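Local coordinates for alpha-pyrone synthesis polyketide synthase-like Pks18 (Mycobacterium tuberculosis, PDB 1TED), which probably extends medium- and long-chain aliphatic acyl-CoA starters with malonyl-CoA to make tri- and tetraketide alpha-pyrones, at residues G150-I155 with I165-V170; L309-P314 with E357-Q362. All coordinates share one frame; numbering follows the deposited sequence.

Interaction 1. Residues G150-I155 with I165-V170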
ATOM      1  N   GLY A 150       3.998   1.524  11.530  1.00 32.77           N
ATOM      2  CA  GLY A 150       3.906   2.866  10.992  1.00 30.49           C
ATOM      3  C   GLY A 150       2.934   3.823  11.648  1.00 30.51           C
ATOM      4  O   GLY A 150       2.509   3.653  12.797  1.00 31.54           O
ATOM      5  N   VAL A 151       2.582   4.851  10.891  1.00 28.32           N
ATOM      6  CA  VAL A 151       1.663   5.869  11.351  1.00 27.69           C
ATOM      7  C   VAL A 151       0.269   5.298  11.575  1.00 27.74           C
ATOM      8  O   VAL A 151      -0.439   5.744  12.475  1.00 28.68           O
ATOM      9  CB  VAL A 151       1.623   7.027  10.339  1.00 25.72           C
ATOM     10  CG1 VAL A 151       0.616   8.073  10.752  1.00 22.93           C
ATOM     11  CG2 VAL A 151       3.010   7.636  10.239  1.00 23.48           C
ATOM     12  N   ASP A 152      -0.116   4.299  10.779  1.00 29.17           N
ATOM     13  CA  ASP A 152      -1.437   3.676  10.927  1.00 30.11           C
ATOM     14  C   ASP A 152      -1.629   3.032  12.309  1.00 29.85           C
ATOM     15  O   ASP A 152      -2.665   3.226  12.954  1.00 30.22           O
ATOM     16  CB  ASP A 152      -1.683   2.640   9.817  1.00 29.13           C
ATOM     17  CG  ASP A 152      -0.769   1.428   9.912  1.00 30.88           C
ATOM     18  OD1 ASP A 152       0.472   1.590   9.972  1.00 29.88           O
ATOM     19  OD2 ASP A 152      -1.304   0.296   9.908  1.00 31.81           O
ATOM     20  N   VAL A 153      -0.636   2.278  12.768  1.00 29.42           N
ATOM     21  CA  VAL A 153      -0.731   1.649  14.080  1.00 31.07           C
ATOM     22  C   VAL A 153      -0.921   2.703  15.188  1.00 31.85           C
ATOM     23  O   VAL A 153      -1.775   2.545  16.064  1.00 33.82           O
ATOM     24  CB  VAL A 153       0.526   0.799  14.391  1.00 29.11           C
ATOM     25  CG1 VAL A 153       0.510   0.351  15.830  1.00 28.18           C
ATOM     26  CG2 VAL A 153       0.570  -0.416  13.477  1.00 28.54           C
ATOM     27  N   ALA A 154      -0.138   3.777  15.139  1.00 31.44           N
ATOM     28  CA  ALA A 154      -0.221   4.844  16.137  1.00 30.94           C
ATOM     29  C   ALA A 154      -1.580   5.553  16.162  1.00 29.84           C
ATOM     30  O   ALA A 154      -2.020   6.006  17.213  1.00 28.17           O
ATOM     31  CB  ALA A 154       0.903   5.868  15.912  1.00 30.98           C
ATOM     32  N   ILE A 155      -2.235   5.661  15.008  1.00 30.85           N
ATOM     33  CA  ILE A 155      -3.549   6.295  14.933  1.00 28.10           C
ATOM     34  C   ILE A 155      -4.582   5.470  15.722  1.00 29.57           C
ATOM     35  O   ILE A 155      -5.344   6.005  16.533  1.00 28.69           O
ATOM     36  CB  ILE A 155      -4.018   6.430  13.462  1.00 27.19           C
ATOM     37  CG1 ILE A 155      -3.113   7.427  12.717  1.00 26.91           C
ATOM     38  CG2 ILE A 155      -5.466   6.887  13.419  1.00 26.95           C
ATOM     39  CD1 ILE A 155      -3.499   7.694  11.258  1.00 20.27           C
ATOM     40  N   ILE A 165      -9.605  -3.424  13.930  1.00 29.06           N
ATOM     41  CA  ILE A 165      -9.907  -2.651  12.740  1.00 28.03           C
ATOM     42  C   ILE A 165      -9.061  -3.162  11.568  1.00 28.02           C
ATOM     43  O   ILE A 165      -7.929  -3.625  11.758  1.00 24.90           O
ATOM     44  CB  ILE A 165      -9.607  -1.160  12.972  1.00 28.75           C
ATOM     45  CG1 ILE A 165     -10.164  -0.329  11.815  1.00 28.40           C
ATOM     46  CG2 ILE A 165      -8.101  -0.956  13.147  1.00 26.83           C
ATOM     47  CD1 ILE A 165     -10.033   1.170  12.023  1.00 26.34           C
ATOM     48  N   SER A 166      -9.623  -3.098  10.364  1.00 26.88           N
ATOM     49  CA  SER A 166      -8.901  -3.531   9.174  1.00 28.75           C
ATOM     50  C   SER A 166      -8.008  -2.378   8.753  1.00 27.37           C
ATOM     51  O   SER A 166      -8.425  -1.218   8.788  1.00 28.53           O
ATOM     52  CB  SER A 166      -9.874  -3.856   8.043  1.00 29.59           C
ATOM     53  OG  SER A 166     -10.961  -4.618   8.534  1.00 36.34           O
ATOM     54  N   ARG A 167      -6.781  -2.688   8.363  1.00 26.17           N
ATOM     55  CA  ARG A 167      -5.849  -1.649   7.943  1.00 26.64           C
ATOM     56  C   ARG A 167      -5.163  -1.982   6.634  1.00 27.72           C
ATOM     57  O   ARG A 167      -4.851  -3.147   6.355  1.00 28.68           O
ATOM     58  CB  ARG A 167      -4.799  -1.404   9.027  1.00 26.08           C
ATOM     59  CG  ARG A 167      -5.363  -0.714  10.262  1.00 29.38           C
ATOM     60  CD  ARG A 167      -4.330  -0.596  11.377  1.00 32.06           C
ATOM     61  NE  ARG A 167      -4.099  -1.873  12.050  1.00 31.87           N
ATOM     62  CZ  ARG A 167      -2.983  -2.589  11.950  1.00 32.57           C
ATOM     63  NH1 ARG A 167      -1.972  -2.161  11.204  1.00 27.73           N
ATOM     64  NH2 ARG A 167      -2.887  -3.743  12.597  1.00 31.33           N
ATOM     65  N   VAL A 168      -4.945  -0.943   5.835  1.00 27.87           N
ATOM     66  CA  VAL A 168      -4.289  -1.057   4.541  1.00 28.36           C
ATOM     67  C   VAL A 168      -3.352   0.137   4.344  1.00 28.04           C
ATOM     68  O   VAL A 168      -3.774   1.288   4.412  1.00 27.13           O
ATOM     69  CB  VAL A 168      -5.327  -1.074   3.396  1.00 29.70           C
ATOM     70  CG1 VAL A 168      -4.621  -1.196   2.046  1.00 30.73           C
ATOM     71  CG2 VAL A 168      -6.301  -2.223   3.595  1.00 29.05           C
ATOM     72  N   VAL A 169      -2.074  -0.140   4.110  1.00 28.59           N
ATOM     73  CA  VAL A 169      -1.108   0.930   3.895  1.00 29.24           C
ATOM     74  C   VAL A 169      -0.770   1.036   2.404  1.00 29.77           C
ATOM     75  O   VAL A 169      -0.328   0.067   1.782  1.00 30.42           O
ATOM     76  CB  VAL A 169       0.176   0.690   4.716  1.00 27.42           C
ATOM     77  CG1 VAL A 169       1.205   1.764   4.427  1.00 28.39           C
ATOM     78  CG2 VAL A 169      -0.158   0.697   6.180  1.00 26.80           C
ATOM     79  N   VAL A 170      -0.993   2.223   1.846  1.00 30.57           N
ATOM     80  CA  VAL A 170      -0.749   2.498   0.433  1.00 30.10           C
ATOM     81  C   VAL A 170       0.449   3.411   0.224  1.00 29.47           C
ATOM     82  O   VAL A 170       0.368   4.616   0.462  1.00 29.48           O
ATOM     83  CB  VAL A 170      -1.973   3.165  -0.206  1.00 31.42           C
ATOM     84  CG1 VAL A 170      -1.688   3.497  -1.663  1.00 31.65           C
ATOM     85  CG2 VAL A 170      -3.169   2.246  -0.096  1.00 31.39           C
TER

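Interaction 2. Residues L309-P314 with E357-Q362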
ATOM      1  N   LEU A 309     -16.989  23.192 -10.433  1.00 33.92           N
ATOM      2  CA  LEU A 309     -15.885  22.675  -9.611  1.00 32.05           C
ATOM      3  C   LEU A 309     -14.992  21.649 -10.292  1.00 29.51           C
ATOM      4  O   LEU A 309     -15.424  20.564 -10.684  1.00 30.34           O
ATOM      5  CB  LEU A 309     -16.393  22.032  -8.309  1.00 31.31           C
ATOM      6  CG  LEU A 309     -17.328  22.777  -7.352  1.00 30.61           C
ATOM      7  CD1 LEU A 309     -17.711  21.864  -6.198  1.00 26.40           C
ATOM      8  CD2 LEU A 309     -16.649  24.031  -6.847  1.00 30.77           C
ATOM      9  N   TRP A 310     -13.730  22.010 -10.411  1.00 28.43           N
ATOM     10  CA  TRP A 310     -12.736  21.138 -10.977  1.00 26.32           C
ATOM     11  C   TRP A 310     -11.625  21.077  -9.942  1.00 26.01           C
ATOM     12  O   TRP A 310     -10.841  22.012  -9.795  1.00 27.23           O
ATOM     13  CB  TRP A 310     -12.229  21.688 -12.308  1.00 24.54           C
ATOM     14  CG  TRP A 310     -13.227  21.508 -13.425  1.00 26.29           C
ATOM     15  CD1 TRP A 310     -14.143  22.421 -13.871  1.00 26.14           C
ATOM     16  CD2 TRP A 310     -13.438  20.320 -14.202  1.00 25.73           C
ATOM     17  NE1 TRP A 310     -14.908  21.876 -14.873  1.00 25.15           N
ATOM     18  CE2 TRP A 310     -14.496  20.587 -15.095  1.00 26.22           C
ATOM     19  CE3 TRP A 310     -12.835  19.055 -14.227  1.00 25.33           C
ATOM     20  CZ2 TRP A 310     -14.967  19.633 -16.008  1.00 25.65           C
ATOM     21  CZ3 TRP A 310     -13.306  18.104 -15.136  1.00 26.64           C
ATOM     22  CH2 TRP A 310     -14.361  18.403 -16.012  1.00 26.51           C
ATOM     23  N   ALA A 311     -11.595  19.983  -9.192  1.00 27.10           N
ATOM     24  CA  ALA A 311     -10.572  19.784  -8.169  1.00 27.77           C
ATOM     25  C   ALA A 311      -9.366  19.140  -8.840  1.00 27.77           C
ATOM     26  O   ALA A 311      -9.140  17.926  -8.748  1.00 29.68           O
ATOM     27  CB  ALA A 311     -11.111  18.891  -7.034  1.00 24.67           C
ATOM     28  N   ILE A 312      -8.600  19.972  -9.535  1.00 27.96           N
ATOM     29  CA  ILE A 312      -7.416  19.521 -10.239  1.00 27.10           C
ATOM     30  C   ILE A 312      -6.241  19.468  -9.280  1.00 28.53           C
ATOM     31  O   ILE A 312      -5.948  20.450  -8.603  1.00 29.62           O
ATOM     32  CB  ILE A 312      -7.072  20.482 -11.393  1.00 27.67           C
ATOM     33  CG1 ILE A 312      -8.243  20.531 -12.386  1.00 26.19           C
ATOM     34  CG2 ILE A 312      -5.768  20.052 -12.058  1.00 25.57           C
ATOM     35  CD1 ILE A 312      -8.073  21.553 -13.491  1.00 27.34           C
ATOM     36  N   HIS A 313      -5.571  18.322  -9.213  1.00 28.58           N
ATOM     37  CA  HIS A 313      -4.428  18.204  -8.328  1.00 28.20           C
ATOM     38  C   HIS A 313      -3.448  19.353  -8.556  1.00 29.13           C
ATOM     39  O   HIS A 313      -2.871  19.479  -9.635  1.00 27.75           O
ATOM     40  CB  HIS A 313      -3.683  16.893  -8.543  1.00 26.79           C
ATOM     41  CG  HIS A 313      -2.394  16.834  -7.792  1.00 26.27           C
ATOM     42  ND1 HIS A 313      -2.342  16.867  -6.414  1.00 27.39           N
ATOM     43  CD2 HIS A 313      -1.110  16.890  -8.217  1.00 26.31           C
ATOM     44  CE1 HIS A 313      -1.083  16.958  -6.023  1.00 26.43           C
ATOM     45  NE2 HIS A 313      -0.316  16.974  -7.099  1.00 30.99           N
ATOM     46  N   PRO A 314      -3.240  20.195  -7.530  1.00 30.29           N
ATOM     47  CA  PRO A 314      -2.316  21.330  -7.648  1.00 29.47           C
ATOM     48  C   PRO A 314      -0.859  20.929  -7.455  1.00 29.34           C
ATOM     49  O   PRO A 314      -0.208  21.357  -6.511  1.00 31.40           O
ATOM     50  CB  PRO A 314      -2.817  22.289  -6.575  1.00 30.14           C
ATOM     51  CG  PRO A 314      -3.327  21.357  -5.510  1.00 28.86           C
ATOM     52  CD  PRO A 314      -4.022  20.268  -6.281  1.00 28.89           C
ATOM     53  N   GLU A 357     -11.858  20.616   0.414  1.00 28.58           N
ATOM     54  CA  GLU A 357     -12.323  21.362   1.588  1.00 30.45           C
ATOM     55  C   GLU A 357     -12.696  22.818   1.278  1.00 30.64           C
ATOM     56  O   GLU A 357     -13.639  23.349   1.846  1.00 30.24           O
ATOM     57  CB  GLU A 357     -11.271  21.336   2.715  1.00 31.69           C
ATOM     58  CG  GLU A 357     -11.675  22.149   3.967  1.00 30.93           C
ATOM     59  CD  GLU A 357     -10.707  21.987   5.132  1.00 32.33           C
ATOM     60  OE1 GLU A 357      -9.532  22.388   5.011  1.00 32.61           O
ATOM     61  OE2 GLU A 357     -11.119  21.448   6.178  1.00 33.96           O
ATOM     62  N   THR A 358     -11.944  23.465   0.395  1.00 30.72           N
ATOM     63  CA  THR A 358     -12.230  24.852   0.028  1.00 30.82           C
ATOM     64  C   THR A 358     -13.567  24.930  -0.701  1.00 33.42           C
ATOM     65  O   THR A 358     -14.360  25.843  -0.467  1.00 34.33           O
ATOM     66  CB  THR A 358     -11.132  25.427  -0.902  1.00 29.37           C
ATOM     67  OG1 THR A 358      -9.901  25.541  -0.174  1.00 28.24           O
ATOM     68  CG2 THR A 358     -11.538  26.801  -1.437  1.00 28.98           C
ATOM     69  N   MET A 359     -13.811  23.964  -1.584  1.00 34.02           N
ATOM     70  CA  MET A 359     -15.047  23.917  -2.358  1.00 33.70           C
ATOM     71  C   MET A 359     -16.227  23.645  -1.442  1.00 34.59           C
ATOM     72  O   MET A 359     -17.348  24.093  -1.701  1.00 33.31           O
ATOM     73  CB  MET A 359     -14.956  22.832  -3.439  1.00 32.32           C
ATOM     74  CG  MET A 359     -13.831  23.071  -4.454  1.00 31.00           C
ATOM     75  SD  MET A 359     -13.642  21.709  -5.629  1.00 29.56           S
ATOM     76  CE  MET A 359     -12.765  22.524  -7.002  1.00 30.30           C
ATOM     77  N   VAL A 360     -15.969  22.910  -0.367  1.00 37.04           N
ATOM     78  CA  VAL A 360     -17.005  22.593   0.603  1.00 38.80           C
ATOM     79  C   VAL A 360     -17.360  23.854   1.394  1.00 39.55           C
ATOM     80  O   VAL A 360     -18.533  24.217   1.515  1.00 38.35           O
ATOM     81  CB  VAL A 360     -16.527  21.488   1.571  1.00 40.07           C
ATOM     82  CG1 VAL A 360     -17.544  21.282   2.688  1.00 40.21           C
ATOM     83  CG2 VAL A 360     -16.314  20.192   0.799  1.00 39.90           C
ATOM     84  N   GLN A 361     -16.334  24.526   1.906  1.00 41.45           N
ATOM     85  CA  GLN A 361     -16.513  25.742   2.694  1.00 44.39           C
ATOM     86  C   GLN A 361     -17.134  26.920   1.946  1.00 44.93           C
ATOM     87  O   GLN A 361     -17.730  27.793   2.568  1.00 45.48           O
ATOM     88  CB  GLN A 361     -15.180  26.171   3.297  1.00 45.81           C
ATOM     89  CG  GLN A 361     -14.596  25.166   4.261  1.00 49.33           C
ATOM     90  CD  GLN A 361     -13.274  25.627   4.851  1.00 52.93           C
ATOM     91  OE1 GLN A 361     -12.325  25.940   4.121  1.00 53.90           O
ATOM     92  NE2 GLN A 361     -13.204  25.667   6.178  1.00 52.59           N
ATOM     93  N   GLN A 362     -16.987  26.969   0.625  1.00 46.65           N
ATOM     94  CA  GLN A 362     -17.596  28.063  -0.134  1.00 48.26           C
ATOM     95  C   GLN A 362     -18.177  27.639  -1.479  1.00 46.90           C
ATOM     96  O   GLN A 362     -17.460  27.196  -2.376  1.00 45.61           O
ATOM     97  CB  GLN A 362     -16.610  29.218  -0.341  1.00 50.44           C
ATOM     98  CG  GLN A 362     -15.373  28.873  -1.135  1.00 55.59           C
ATOM     99  CD  GLN A 362     -14.577  30.109  -1.525  1.00 58.26           C
ATOM    100  OE1 GLN A 362     -14.306  30.978  -0.688  1.00 60.30           O
ATOM    101  NE2 GLN A 362     -14.194  30.191  -2.799  1.00 58.17           N
TER

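Interaction 1. Residues G150-I155 with I165-V170
Asp152 and Arg167 form a salt bridge inside a beta-alpha-beta unit of the thiolase fold: strand 135-142, helix 151-159, strand 166-171. The helix returns over the sheet, and the axes of the short segments 151-155 and 166-170 run at 148° to each other with a closest approach of 9.7 Å.

Start at Arg167 CB, which leaves the strand toward the helix. Arg167 CB lies 4.0 Å and Arg167 CG 4.2 Å from Asp152 OD2. CD comes closer, 3.5 Å from Asp152 OD2, so the aliphatic part of the chain already lies against the acid before the charge is reached. The chain then bends about CG-CD (chi3 -75°), and this turn swings the guanidinium back so that NH1 faces the same oxygen. The hydrogen bond from Arg167 NH1 to Asp152 OD2 is 2.9 Å long. It lies nearly in the guanidinium plane and meets OD2 almost head-on along CG-OD2. Carboxylate and guanidinium are turned 38° from each other, and a single oxygen takes the bond, so this is no two-pronged pairing. At the far tip, NH2 bonds to Thr382 OG1 of the second subunit, while Leu256 of that subunit also packs on Arg167. The buried arginine thus links this helix-strand pair to the dimer partner.

On the aspartate side, the carboxylate also rests against an apolar neighbour. Val169, two residues along the strand, sets its CG2 methyl 3.9 Å from Asp152 CG. The next residue of the helix, Val153, approaches the guanidinium obliquely, its CG2 methyl lying 3.8 Å from Arg167 NH1.

Interaction 2. Residues L309-P314 with E357-Q362
Met359 reaches from the last turn of helix 349-361 to one of the two outermost strands of the large mixed sheet within the chain, and meets Leu309, Trp310 and Ala311 at the start of strand 310-312. This is interior packing between sheet and covering helix in the C-terminal half of the thiolase fold.

The apolar contacts come first. Leu309 and Met359 run past each other in opposite directions, so each lies alongside the other. Leu309 CD2 is 3.8 Å from Met359 CG, and Leu309 CB is 3.9 Å from Met359 SD, the sulfur. Further along the strand, Ala311 CB touches Met359 CE at 4.0 Å. With chi2 at 175° the methionine chain runs out extended past CG, which carries its methyl all the way to the strand.

The second kind is methyl against peptide. Met359 CE lies 3.4 Å from Trp310 O and 3.6 Å from Ala311 N, resting on the peptide between these residues, while Trp310 CB points away from the helix and its side chain packs on Ile304, Ile329 and Val373. Ala311 centres an inverse gamma turn, closed by a weak hydrogen bond from Ile312 N to that same Trp310 O.

Ala311 also packs on Val355 of the helix. Across these two segments everything rests on shape and dispersion: the thioether lies against the strand, and its grip is non-directional.

In the fold
From the N terminus, the chain lays down strand 135-142, turns through helix 151-159 and enters strand 166-171; interaction 1 closes this short excursion, with nine residues between its segments. The chain then runs past Cys175, probably the nucleophile, and crosses the middle of the sheet before interaction 2 opens. That contact closes a longer loop of 42 residues, mostly helical, between strand 310-312 and helix 349-361. The two neither nest nor cross: they follow in series, centres 27 Å apart on opposite sides of the chain's centre. Each anchors a helix to one of the two strands that are outermost, within the chain, in the same sheet, but interaction 1 alone touches the second subunit.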